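Local coordinates for protein aromatic-ring-hydroxylating dioxygenase beta subunit (Catenulispora acidiphila, PDB 6VW4) that is of uncertain function, possibly linked to dioxygenase activity, but binds a tricyclic aromatic acid in the pocket of an NTF2-like fold, at residues F37-V42 against I53-I58; H78-L83 against F100-L105; V114-P119 against V139-R144. One frame throughout, in Å; residues are numbered along the deposited sequence.

Interaction 1 of 3, residues F37-V42 against I53-I58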
loop_
_atom_site.group_PDB
_atom_site.type_symbol
_atom_site.label_atom_id
_atom_site.label_comp_id
_atom_site.label_asym_id
_atom_site.label_seq_id
_atom_site.Cartn_x
_atom_site.Cartn_y
_atom_site.Cartn_z
ATOM N N PHE A 37 -1.208 -19.324 10.637
ATOM C CA PHE A 37 -2.607 -19.571 10.952
ATOM C C PHE A 37 -2.720 -20.379 12.251
ATOM O O PHE A 37 -1.787 -21.053 12.662
ATOM C CB PHE A 37 -3.286 -20.328 9.816
ATOM C CG PHE A 37 -3.652 -19.479 8.608
ATOM C CD1 PHE A 37 -2.683 -19.010 7.745
ATOM C CD2 PHE A 37 -4.981 -19.168 8.355
ATOM C CE1 PHE A 37 -3.029 -18.275 6.637
ATOM C CE2 PHE A 37 -5.336 -18.437 7.243
ATOM C CZ PHE A 37 -4.363 -17.996 6.385
ATOM N N THR A 38 -3.878 -20.302 12.899
ATOM C CA THR A 38 -4.118 -21.195 14.016
ATOM C C THR A 38 -4.201 -22.637 13.514
ATOM O O THR A 38 -4.383 -22.868 12.319
ATOM C CB THR A 38 -5.407 -20.856 14.741
ATOM O OG1 THR A 38 -6.497 -20.954 13.832
ATOM C CG2 THR A 38 -5.350 -19.479 15.336
ATOM N N PRO A 39 -4.060 -23.630 14.411
ATOM C CA PRO A 39 -4.104 -25.047 13.950
ATOM C C PRO A 39 -5.400 -25.420 13.255
ATOM O O PRO A 39 -5.382 -26.283 12.362
ATOM C CB PRO A 39 -3.908 -25.848 15.245
ATOM C CG PRO A 39 -3.055 -24.880 16.146
ATOM C CD PRO A 39 -3.625 -23.504 15.823
ATOM N N ASP A 40 -6.512 -24.763 13.620
ATOM C CA ASP A 40 -7.817 -24.933 12.995
ATOM C C ASP A 40 -8.175 -23.770 12.058
ATOM O O ASP A 40 -9.357 -23.471 11.850
ATOM C CB ASP A 40 -8.879 -25.108 14.090
ATOM C CG ASP A 40 -8.894 -23.959 15.077
ATOM O OD1 ASP A 40 -7.924 -23.196 15.055
ATOM O OD2 ASP A 40 -9.876 -23.790 15.850
ATOM N N GLY A 41 -7.166 -23.124 11.471
ATOM C CA GLY A 41 -7.404 -21.899 10.711
ATOM C C GLY A 41 -8.141 -22.146 9.399
ATOM O O GLY A 41 -7.900 -23.129 8.690
ATOM N N VAL A 42 -9.080 -21.253 9.104
ATOM C CA VAL A 42 -9.871 -21.287 7.877
ATOM C C VAL A 42 -9.265 -20.346 6.828
ATOM O O VAL A 42 -9.122 -19.149 7.077
ATOM C CB VAL A 42 -11.328 -20.873 8.149
ATOM C CG1 VAL A 42 -12.118 -20.979 6.869
ATOM C CG2 VAL A 42 -12.008 -21.725 9.210
ATOM N N ILE A 53 -8.973 -26.032 5.670
ATOM C CA ILE A 53 -9.143 -25.899 7.115
ATOM C C ILE A 53 -8.049 -26.669 7.824
ATOM O O ILE A 53 -7.850 -27.863 7.577
ATOM C CB ILE A 53 -10.520 -26.365 7.586
ATOM C CG1 ILE A 53 -11.586 -25.857 6.604
ATOM C CG2 ILE A 53 -10.790 -25.838 8.991
ATOM C CD1 ILE A 53 -12.977 -25.867 7.150
ATOM N N GLY A 54 -7.334 -25.988 8.693
ATOM C CA GLY A 54 -6.148 -26.558 9.265
ATOM C C GLY A 54 -4.946 -26.374 8.374
ATOM O O GLY A 54 -5.051 -26.239 7.156
ATOM N N ARG A 55 -3.779 -26.393 9.027
ATOM C CA ARG A 55 -2.520 -26.125 8.349
ATOM C C ARG A 55 -2.237 -27.115 7.230
ATOM O O ARG A 55 -1.731 -26.723 6.169
ATOM C CB ARG A 55 -1.385 -26.123 9.364
ATOM C CG ARG A 55 -1.618 -25.141 10.513
ATOM C CD ARG A 55 -0.314 -24.796 11.217
ATOM N NE ARG A 55 -0.502 -23.776 12.259
ATOM C CZ ARG A 55 -0.038 -23.863 13.511
ATOM N NH1 ARG A 55 0.645 -24.929 13.906
ATOM N NH2 ARG A 55 -0.269 -22.886 14.379
ATOM N N GLU A 56 -2.527 -28.399 7.443
ATOM C CA GLU A 56 -2.205 -29.383 6.411
ATOM C C GLU A 56 -3.046 -29.143 5.159
ATOM O O GLU A 56 -2.551 -29.265 4.028
ATOM C CB GLU A 56 -2.405 -30.811 6.948
ATOM N N ALA A 57 -4.325 -28.808 5.339
ATOM C CA ALA A 57 -5.184 -28.556 4.192
ATOM C C ALA A 57 -4.750 -27.280 3.468
ATOM O O ALA A 57 -4.803 -27.206 2.233
ATOM C CB ALA A 57 -6.638 -28.467 4.648
ATOM N N ILE A 58 -4.284 -26.284 4.227
ATOM C CA ILE A 58 -3.764 -25.057 3.641
ATOM C C ILE A 58 -2.540 -25.361 2.802
ATOM O O ILE A 58 -2.443 -24.939 1.645
ATOM C CB ILE A 58 -3.442 -24.030 4.746
ATOM C CG1 ILE A 58 -4.709 -23.360 5.231
ATOM C CG2 ILE A 58 -2.511 -22.901 4.272
ATOM C CD1 ILE A 58 -4.529 -22.590 6.561
#

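Interaction 2 of 3, residues H78-L83 against F100-L105. With SDN ([(3S)-9-hydroxy-1-methyl-10-oxo-4,10-dihydro-3H-benzo[g]isochromen-3-yl]acetic acid), chain C.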
loop_
_atom_site.group_PDB
_atom_site.type_symbol
_atom_site.label_atom_id
_atom_site.label_comp_id
_atom_site.label_asym_id
_atom_site.label_seq_id
_atom_site.Cartn_x
_atom_site.Cartn_y
_atom_site.Cartn_z
ATOM N N HIS A 78 1.742 -10.099 -3.303
ATOM C CA HIS A 78 0.460 -9.666 -2.773
ATOM C C HIS A 78 0.680 -8.366 -2.033
ATOM O O HIS A 78 1.388 -8.352 -1.017
ATOM C CB HIS A 78 -0.129 -10.681 -1.799
ATOM C CG HIS A 78 -0.525 -11.950 -2.450
ATOM N ND1 HIS A 78 0.389 -12.907 -2.815
ATOM C CD2 HIS A 78 -1.738 -12.416 -2.826
ATOM C CE1 HIS A 78 -0.244 -13.906 -3.404
ATOM N NE2 HIS A 78 -1.536 -13.640 -3.404
ATOM N N MET A 79 0.036 -7.302 -2.496
ATOM C CA MET A 79 0.140 -5.990 -1.872
ATOM C C MET A 79 -1.119 -5.662 -1.107
ATOM O O MET A 79 -2.184 -5.463 -1.713
ATOM C CB MET A 79 0.380 -4.931 -2.938
ATOM C CG MET A 79 1.789 -4.958 -3.385
ATOM S SD MET A 79 1.973 -4.391 -5.068
ATOM C CE MET A 79 3.741 -4.820 -5.225
ATOM N N PHE A 80 -0.961 -5.492 0.192
ATOM C CA PHE A 80 -2.080 -5.194 1.051
ATOM C C PHE A 80 -2.161 -3.689 1.247
ATOM O O PHE A 80 -1.139 -3.042 1.467
ATOM C CB PHE A 80 -1.891 -5.902 2.374
ATOM C CG PHE A 80 -2.097 -7.393 2.338
ATOM C CD1 PHE A 80 -2.214 -8.077 1.151
ATOM C CD2 PHE A 80 -2.143 -8.124 3.540
ATOM C CE1 PHE A 80 -2.418 -9.451 1.148
ATOM C CE2 PHE A 80 -2.341 -9.487 3.537
ATOM C CZ PHE A 80 -2.470 -10.154 2.343
ATOM N N THR A 81 -3.380 -3.129 1.191
ATOM C CA THR A 81 -3.580 -1.739 1.623
ATOM C C THR A 81 -4.942 -1.596 2.308
ATOM O O THR A 81 -5.759 -2.520 2.295
ATOM C CB THR A 81 -3.497 -0.759 0.436
ATOM O OG1 THR A 81 -4.532 -1.083 -0.508
ATOM C CG2 THR A 81 -2.136 -0.792 -0.244
ATOM N N MET A 82 -5.210 -0.406 2.839
ATOM C CA MET A 82 -6.535 -0.022 3.320
ATOM C C MET A 82 -6.987 -0.884 4.478
ATOM O O MET A 82 -8.086 -1.401 4.490
ATOM C CB MET A 82 -7.559 -0.011 2.179
ATOM C CG MET A 82 -7.024 0.913 0.969
ATOM S SD MET A 82 -6.542 2.674 1.224
ATOM C CE MET A 82 -8.027 3.483 1.791
ATOM N N LEU A 83 -6.135 -1.006 5.481
ATOM C CA LEU A 83 -6.468 -1.872 6.608
ATOM C C LEU A 83 -7.364 -1.121 7.592
ATOM O O LEU A 83 -7.035 -0.005 8.005
ATOM C CB LEU A 83 -5.215 -2.357 7.341
ATOM C CG LEU A 83 -5.408 -3.105 8.690
ATOM C CD1 LEU A 83 -6.043 -4.456 8.384
ATOM C CD2 LEU A 83 -4.066 -3.318 9.392
ATOM N N PHE A 100 -9.384 -5.387 4.607
ATOM C CA PHE A 100 -8.371 -4.731 3.815
ATOM C C PHE A 100 -8.505 -5.135 2.350
ATOM O O PHE A 100 -9.316 -5.977 1.983
ATOM C CB PHE A 100 -6.970 -5.059 4.384
ATOM C CG PHE A 100 -6.637 -6.519 4.384
ATOM C CD1 PHE A 100 -7.050 -7.355 5.437
ATOM C CD2 PHE A 100 -5.917 -7.069 3.345
ATOM C CE1 PHE A 100 -6.734 -8.711 5.450
ATOM C CE2 PHE A 100 -5.593 -8.461 3.338
ATOM C CZ PHE A 100 -6.004 -9.273 4.386
ATOM N N TYR A 101 -7.686 -4.485 1.521
ATOM C CA TYR A 101 -7.617 -4.701 0.087
ATOM C C TYR A 101 -6.342 -5.460 -0.222
ATOM O O TYR A 101 -5.285 -5.219 0.388
ATOM C CB TYR A 101 -7.631 -3.370 -0.698
ATOM C CG TYR A 101 -8.936 -2.580 -0.653
ATOM C CD1 TYR A 101 -10.113 -3.142 -0.136
ATOM C CD2 TYR A 101 -8.983 -1.268 -1.124
ATOM C CE1 TYR A 101 -11.292 -2.422 -0.129
ATOM C CE2 TYR A 101 -10.123 -0.552 -1.117
ATOM C CZ TYR A 101 -11.287 -1.140 -0.647
ATOM O OH TYR A 101 -12.429 -0.388 -0.641
ATOM N N THR A 102 -6.444 -6.370 -1.175
ATOM C CA THR A 102 -5.288 -7.024 -1.756
ATOM C C THR A 102 -5.245 -6.728 -3.242
ATOM O O THR A 102 -6.283 -6.726 -3.904
ATOM C CB THR A 102 -5.306 -8.550 -1.568
ATOM O OG1 THR A 102 -5.366 -8.837 -0.176
ATOM C CG2 THR A 102 -4.008 -9.137 -2.119
ATOM N N LEU A 103 -4.042 -6.474 -3.745
ATOM C CA LEU A 103 -3.736 -6.463 -5.163
ATOM C C LEU A 103 -2.695 -7.534 -5.487
ATOM O O LEU A 103 -1.578 -7.496 -4.959
ATOM C CB LEU A 103 -3.215 -5.090 -5.579
ATOM C CG LEU A 103 -2.975 -4.955 -7.092
ATOM C CD1 LEU A 103 -4.260 -5.086 -7.855
ATOM C CD2 LEU A 103 -2.296 -3.635 -7.441
ATOM N N VAL A 104 -3.034 -8.450 -6.389
ATOM C CA VAL A 104 -2.134 -9.519 -6.812
ATOM C C VAL A 104 -1.331 -9.089 -8.030
ATOM O O VAL A 104 -1.867 -8.566 -9.005
ATOM C CB VAL A 104 -2.931 -10.802 -7.107
ATOM C CG1 VAL A 104 -1.989 -11.956 -7.395
ATOM C CG2 VAL A 104 -3.846 -11.110 -5.941
ATOM N N LEU A 105 -0.032 -9.302 -7.966
ATOM C CA LEU A 105 0.868 -9.096 -9.091
ATOM C C LEU A 105 1.539 -10.411 -9.458
ATOM O O LEU A 105 1.905 -11.203 -8.580
ATOM C CB LEU A 105 1.913 -8.078 -8.770
ATOM C CG LEU A 105 1.310 -6.699 -8.561
ATOM C CD1 LEU A 105 2.415 -5.835 -8.093
ATOM C CD2 LEU A 105 0.710 -6.145 -9.826
HETATM O O4 SDN C . -3.103 -15.620 0.892
HETATM C C11 SDN C . -3.856 -14.549 0.409
HETATM C C12 SDN C . -4.410 -14.556 -0.870
HETATM C C13 SDN C . -4.183 -15.795 -1.767
HETATM O O5 SDN C . -3.549 -16.714 -1.364
HETATM C C14 SDN C . -4.783 -15.814 -3.161
HETATM C C15 SDN C . -4.581 -17.059 -4.059
HETATM O O3 SDN C . -5.620 -17.306 -5.030
HETATM C C16 SDN C . -3.465 -18.090 -3.833
HETATM C C10 SDN C . -4.016 -13.423 1.201
HETATM C C9 SDN C . -4.751 -12.321 0.737
HETATM C C8 SDN C . -5.315 -12.333 -0.529
HETATM C C7 SDN C . -5.143 -13.447 -1.346
HETATM C C6 SDN C . -5.768 -13.448 -2.779
HETATM C C5 SDN C . -5.552 -14.690 -3.641
HETATM C C4 SDN C . -6.143 -14.726 -4.980
HETATM C C3 SDN C . -6.156 -16.087 -5.658
HETATM C C2 SDN C . -5.225 -15.789 -6.819
HETATM C C1 SDN C . -5.751 -15.716 -8.238
HETATM O O2 SDN C . -6.979 -15.844 -8.453
HETATM O O1 SDN C . -4.923 -15.537 -9.178
HETATM O O HOH W 1 -4.093 -3.404 -2.005
#

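Interaction 3 of 3, residues V114-P119 against V139-R144. With SDN ([(3S)-9-hydroxy-1-methyl-10-oxo-4,10-dihydro-3H-benzo[g]isochromen-3-yl]acetic acid), chain C.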
loop_
_atom_site.group_PDB
_atom_site.type_symbol
_atom_site.label_atom_id
_atom_site.label_comp_id
_atom_site.label_asym_id
_atom_site.label_seq_id
_atom_site.Cartn_x
_atom_site.Cartn_y
_atom_site.Cartn_z
ATOM N N VAL A 114 -1.400 -7.676 -13.791
ATOM C CA VAL A 114 -1.941 -7.012 -12.631
ATOM C C VAL A 114 -3.352 -7.494 -12.388
ATOM O O VAL A 114 -4.242 -7.258 -13.199
ATOM C CB VAL A 114 -1.901 -5.492 -12.800
ATOM C CG1 VAL A 114 -2.421 -4.856 -11.515
ATOM C CG2 VAL A 114 -0.491 -5.044 -13.169
ATOM N N GLY A 115 -3.583 -8.122 -11.237
ATOM C CA GLY A 115 -4.937 -8.422 -10.807
ATOM C C GLY A 115 -5.009 -9.871 -10.409
ATOM O O GLY A 115 -4.050 -10.615 -10.589
ATOM N N PRO A 116 -6.110 -10.287 -9.789
ATOM C CA PRO A 116 -7.198 -9.357 -9.450
ATOM C C PRO A 116 -7.001 -8.482 -8.212
ATOM O O PRO A 116 -6.028 -8.575 -7.479
ATOM C CB PRO A 116 -8.386 -10.287 -9.179
ATOM C CG PRO A 116 -7.704 -11.531 -8.547
ATOM C CD PRO A 116 -6.376 -11.670 -9.342
ATOM N N SER A 117 -7.968 -7.593 -8.057
ATOM C CA SER A 117 -8.185 -6.804 -6.869
ATOM C C SER A 117 -9.150 -7.570 -5.975
ATOM O O SER A 117 -10.171 -8.058 -6.454
ATOM C CB SER A 117 -8.732 -5.442 -7.287
ATOM O OG SER A 117 -9.503 -4.822 -6.302
ATOM N N CYS A 118 -8.802 -7.700 -4.671
ATOM C CA CYS A 118 -9.526 -8.560 -3.735
ATOM C C CYS A 118 -9.768 -7.938 -2.362
ATOM O O CYS A 118 -8.816 -7.657 -1.620
ATOM C CB CYS A 118 -8.769 -9.868 -3.495
ATOM S SG CYS A 118 -8.345 -10.879 -4.916
ATOM N N PRO A 119 -11.013 -7.704 -1.984
ATOM C CA PRO A 119 -11.297 -7.375 -0.584
ATOM C C PRO A 119 -11.189 -8.643 0.249
ATOM O O PRO A 119 -11.578 -9.732 -0.184
ATOM C CB PRO A 119 -12.731 -6.819 -0.610
ATOM C CG PRO A 119 -13.306 -7.226 -1.893
ATOM C CD PRO A 119 -12.203 -7.629 -2.842
ATOM N N VAL A 139 -11.320 -14.429 1.374
ATOM C CA VAL A 139 -10.984 -13.638 0.197
ATOM C C VAL A 139 -12.177 -13.560 -0.749
ATOM O O VAL A 139 -12.752 -14.588 -1.119
ATOM C CB VAL A 139 -9.764 -14.218 -0.537
ATOM C CG1 VAL A 139 -9.376 -13.280 -1.692
ATOM C CG2 VAL A 139 -8.611 -14.389 0.402
ATOM N N GLU A 140 -12.522 -12.343 -1.170
ATOM C CA GLU A 140 -13.376 -12.131 -2.341
ATOM C C GLU A 140 -12.558 -11.663 -3.549
ATOM O O GLU A 140 -11.449 -11.123 -3.419
ATOM C CB GLU A 140 -14.474 -11.111 -2.063
ATOM C CG GLU A 140 -15.302 -11.400 -0.827
ATOM C CD GLU A 140 -16.330 -12.498 -1.018
ATOM O OE1 GLU A 140 -16.961 -12.874 -0.004
ATOM O OE2 GLU A 140 -16.510 -12.986 -2.166
ATOM N N HIS A 141 -13.101 -11.895 -4.736
ATOM C CA HIS A 141 -12.456 -11.519 -6.000
ATOM C C HIS A 141 -13.338 -10.493 -6.692
ATOM O O HIS A 141 -14.493 -10.793 -6.998
ATOM C CB HIS A 141 -12.265 -12.716 -6.926
ATOM C CG HIS A 141 -11.194 -13.658 -6.491
ATOM N ND1 HIS A 141 -10.631 -13.615 -5.237
ATOM C CD2 HIS A 141 -10.582 -14.674 -7.144
ATOM C CE1 HIS A 141 -9.718 -14.563 -5.133
ATOM N NE2 HIS A 141 -9.664 -15.215 -6.278
ATOM N N ASP A 142 -12.817 -9.283 -6.918
ATOM C CA ASP A 142 -13.651 -8.254 -7.538
ATOM C C ASP A 142 -14.123 -8.691 -8.933
ATOM O O ASP A 142 -15.272 -8.429 -9.312
ATOM C CB ASP A 142 -12.910 -6.917 -7.635
ATOM C CG ASP A 142 -12.989 -6.076 -6.342
ATOM O OD1 ASP A 142 -13.864 -6.318 -5.485
ATOM O OD2 ASP A 142 -12.156 -5.148 -6.205
ATOM N N ASN A 143 -13.253 -9.352 -9.715
ATOM C CA ASN A 143 -13.655 -9.806 -11.054
ATOM C C ASN A 143 -14.855 -10.746 -10.962
ATOM O O ASN A 143 -15.867 -10.542 -11.650
ATOM C CB ASN A 143 -12.473 -10.467 -11.811
ATOM C CG ASN A 143 -11.793 -11.595 -11.029
ATOM O OD1 ASN A 143 -11.450 -11.451 -9.854
ATOM N ND2 ASN A 143 -11.551 -12.709 -11.705
ATOM N N ARG A 144 -14.798 -11.737 -10.051
ATOM C CA ARG A 144 -15.924 -12.665 -9.886
ATOM C C ARG A 144 -17.147 -12.006 -9.258
ATOM O O ARG A 144 -18.283 -12.357 -9.601
ATOM C CB ARG A 144 -15.528 -13.875 -9.043
ATOM C CG ARG A 144 -16.613 -14.995 -9.067
ATOM C CD ARG A 144 -16.312 -16.114 -8.083
ATOM N NE ARG A 144 -17.147 -17.320 -8.189
ATOM C CZ ARG A 144 -18.388 -17.443 -7.708
ATOM N NH1 ARG A 144 -18.993 -16.417 -7.116
ATOM N NH2 ARG A 144 -19.029 -18.603 -7.823
HETATM O O4 SDN C . -3.103 -15.620 0.892
HETATM C C11 SDN C . -3.856 -14.549 0.409
HETATM C C12 SDN C . -4.410 -14.556 -0.870
HETATM C C13 SDN C . -4.183 -15.795 -1.767
HETATM O O5 SDN C . -3.549 -16.714 -1.364
HETATM C C14 SDN C . -4.783 -15.814 -3.161
HETATM C C15 SDN C . -4.581 -17.059 -4.059
HETATM O O3 SDN C . -5.620 -17.306 -5.030
HETATM C C16 SDN C . -3.465 -18.090 -3.833
HETATM C C10 SDN C . -4.016 -13.423 1.201
HETATM C C9 SDN C . -4.751 -12.321 0.737
HETATM C C8 SDN C . -5.315 -12.333 -0.529
HETATM C C7 SDN C . -5.143 -13.447 -1.346
HETATM C C6 SDN C . -5.768 -13.448 -2.779
HETATM C C5 SDN C . -5.552 -14.690 -3.641
HETATM C C4 SDN C . -6.143 -14.726 -4.980
HETATM C C3 SDN C . -6.156 -16.087 -5.658
HETATM C C2 SDN C . -5.225 -15.789 -6.819
HETATM C C1 SDN C . -5.751 -15.716 -8.238
HETATM O O2 SDN C . -6.979 -15.844 -8.453
HETATM O O1 SDN C . -4.923 -15.537 -9.178
#

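Interaction 1 of 3, residues F37-V42 against I53-I58
The carbonyl oxygen of Phe37 is held side-on by the guanidinium of Arg55, with two nitrogens closing on one atom. Arg55 NE lies 3.0 Å from Phe37 O and rises above the carbonyl plane, while Arg55 NH2, at 2.9 Å from Phe37 O, lies in that plane. Both bonds keep the oxygen within the plane of the guanidinium, at its edge. The arm reaches this far because its CG stands opposite the carbonyl carbon (chi1 -55°) and the chain then runs extended to NE. Pro39 CG lies over the rim of one guanidinium face, the ring running alongside the arginine, and Pro39 CD is 3.7 Å from Arg55 NH2. Asp35 adds a long, weak ion pair to NE.

This is where the chain rounds a corner in the NTF2-like fold. A type I turn from Thr38 to Gly41 carries the chain round, and in it Thr38 OG1 donates to Asp40 OD1 at 2.9 Å. Beyond it, Val42 forms an antiparallel non-hydrogen-bonded pair with Ile53, and Gly54, the N-cap residue of helix 55-68, gives its N-H to Gly41 O over 2.9 Å. Gly54 also brings its CA to 3.2 Å from Pro39 O.

Inside the corner, the Phe37 ring turns back beside its own backbone N (chi1 -78°) and offers a face to the first turn of the helix. Ile58 CD1 sits over that face in a CH-pi contact, 4.0 Å from the ring centroid and 19° off the normal. Tyr33 meets the Phe37 ring edge-to-face, and Ile58 also touches Tyr33 and Ala34 of helix 30-34.

Interaction 2 of 3, residues H78-L83 against F100-L105
Met79 O takes two donors: Leu103 N of the facing strand at 2.9 Å and a water that also touches Thr81 OG1 and, weakly, Tyr101 O. Met79 and Leu103 are a hydrogen-bonded antiparallel pair, as are Thr81 and Tyr101, so four backbone bonds join the two strands here. On the ligand side, Phe80 and Phe100 meet obliquely, planes at 37°: Phe100 CE2 comes down over the centre of the Phe80 ring, 3.4 Å from Phe80 CE2. Phe100 gets there with CG between its backbone N and carbonyl carbon (chi1 60°). Thr102 lies side by side with Phe80, and its buried OG1, 3.3 Å from Phe80 CE1, has no polar partner in the model. Phe80 CZ then packs 3.5 Å from SDN C9, while His78, whose ND1 is bonded to Asp26, turns NE2 toward the ligand. On the other side, Met82 CB lies over the Tyr101 ring, and Met79 CE meets Leu105 CD1. Tyr101 OH bonds Asp26 of the second subunit. Helix 8-26 packs on His78, Phe80 and Phe100, strand 111-126 runs along the far edge of strand 96-108, and both neighbouring subunits press on the side that carries Met79 and Thr81.

Interaction 3 of 3, residues V114-P119 against V139-R144
The acid end of the SDN pocket lies where the strand 132-139 runs out into helix 142-147, beside strand 111-126. Pro119 O receives the Glu140 N-H at 2.9 Å, nearly along the C=O axis. Two residues on, Asp142 N donates to Ser117 O at 3.0 Å. The same aspartate is held by its side chain: Ser117 OG, swung roughly opposite its backbone N (chi1 154°), gives its proton to Asp142 OD2 over 2.7 Å, meeting the anti side of the carboxylate from 32° out of its plane. Asp142 OD1 lies against Pro119 CD and is salt-bridged to Arg77 of the second subunit, so this carboxylate ties strand, helix start and subunit interface together.

In this NTF2-like fold strands 111-126 and 132-139 are antiparallel neighbours in the sheet, and the bond to Pro119 O carries their pairing to the point where the chain leaves it. His141 takes the N-cap position of the closing helix. Its ring, swung beside its backbone N (chi1 -73°), has ND1 3.2 Å from Glu140 O, a bond near the ring plane but from above the carbonyl plane. This probably helps fix the ring's rotation, with NE2 3.5 Å from SDN O2 of the ligand carboxylate. Cys118 SG approaches the ring obliquely. With an alanine at His141, the ligand's acid end would probably lose this neighbour and Cys118 SG its aromatic partner. Val139 CG1 reaches both Cys118 CB, at 3.9 Å, and the ligand ring system. Earlier on the strand, Pro116, which follows a cis peptide bond, sets its CB against Asn143 OD1, while the Glu140 carboxylate turns away to Arg44.

Overall arrangement
Along the chain the three contacts come in series, and all reach one mixed sheet. Interaction 1 lies at its 52-53 end, with centres about 22 Å from those of interactions 2 and 3 and on the opposite side of the chain's centre. Helix 55-68 leads from it to strand 75-86, the other outermost strand. Interactions 2 and 3 are direct neighbours, about 10 Å between centres, because strands 96-108 and 111-126 lie side by side: Thr102 N is 2.7 Å from Cys118 O, a probable hydrogen bond. Both also touch the SDN ligand and the second subunit, so the part of the sheet that lines the pocket also helps build the assembly.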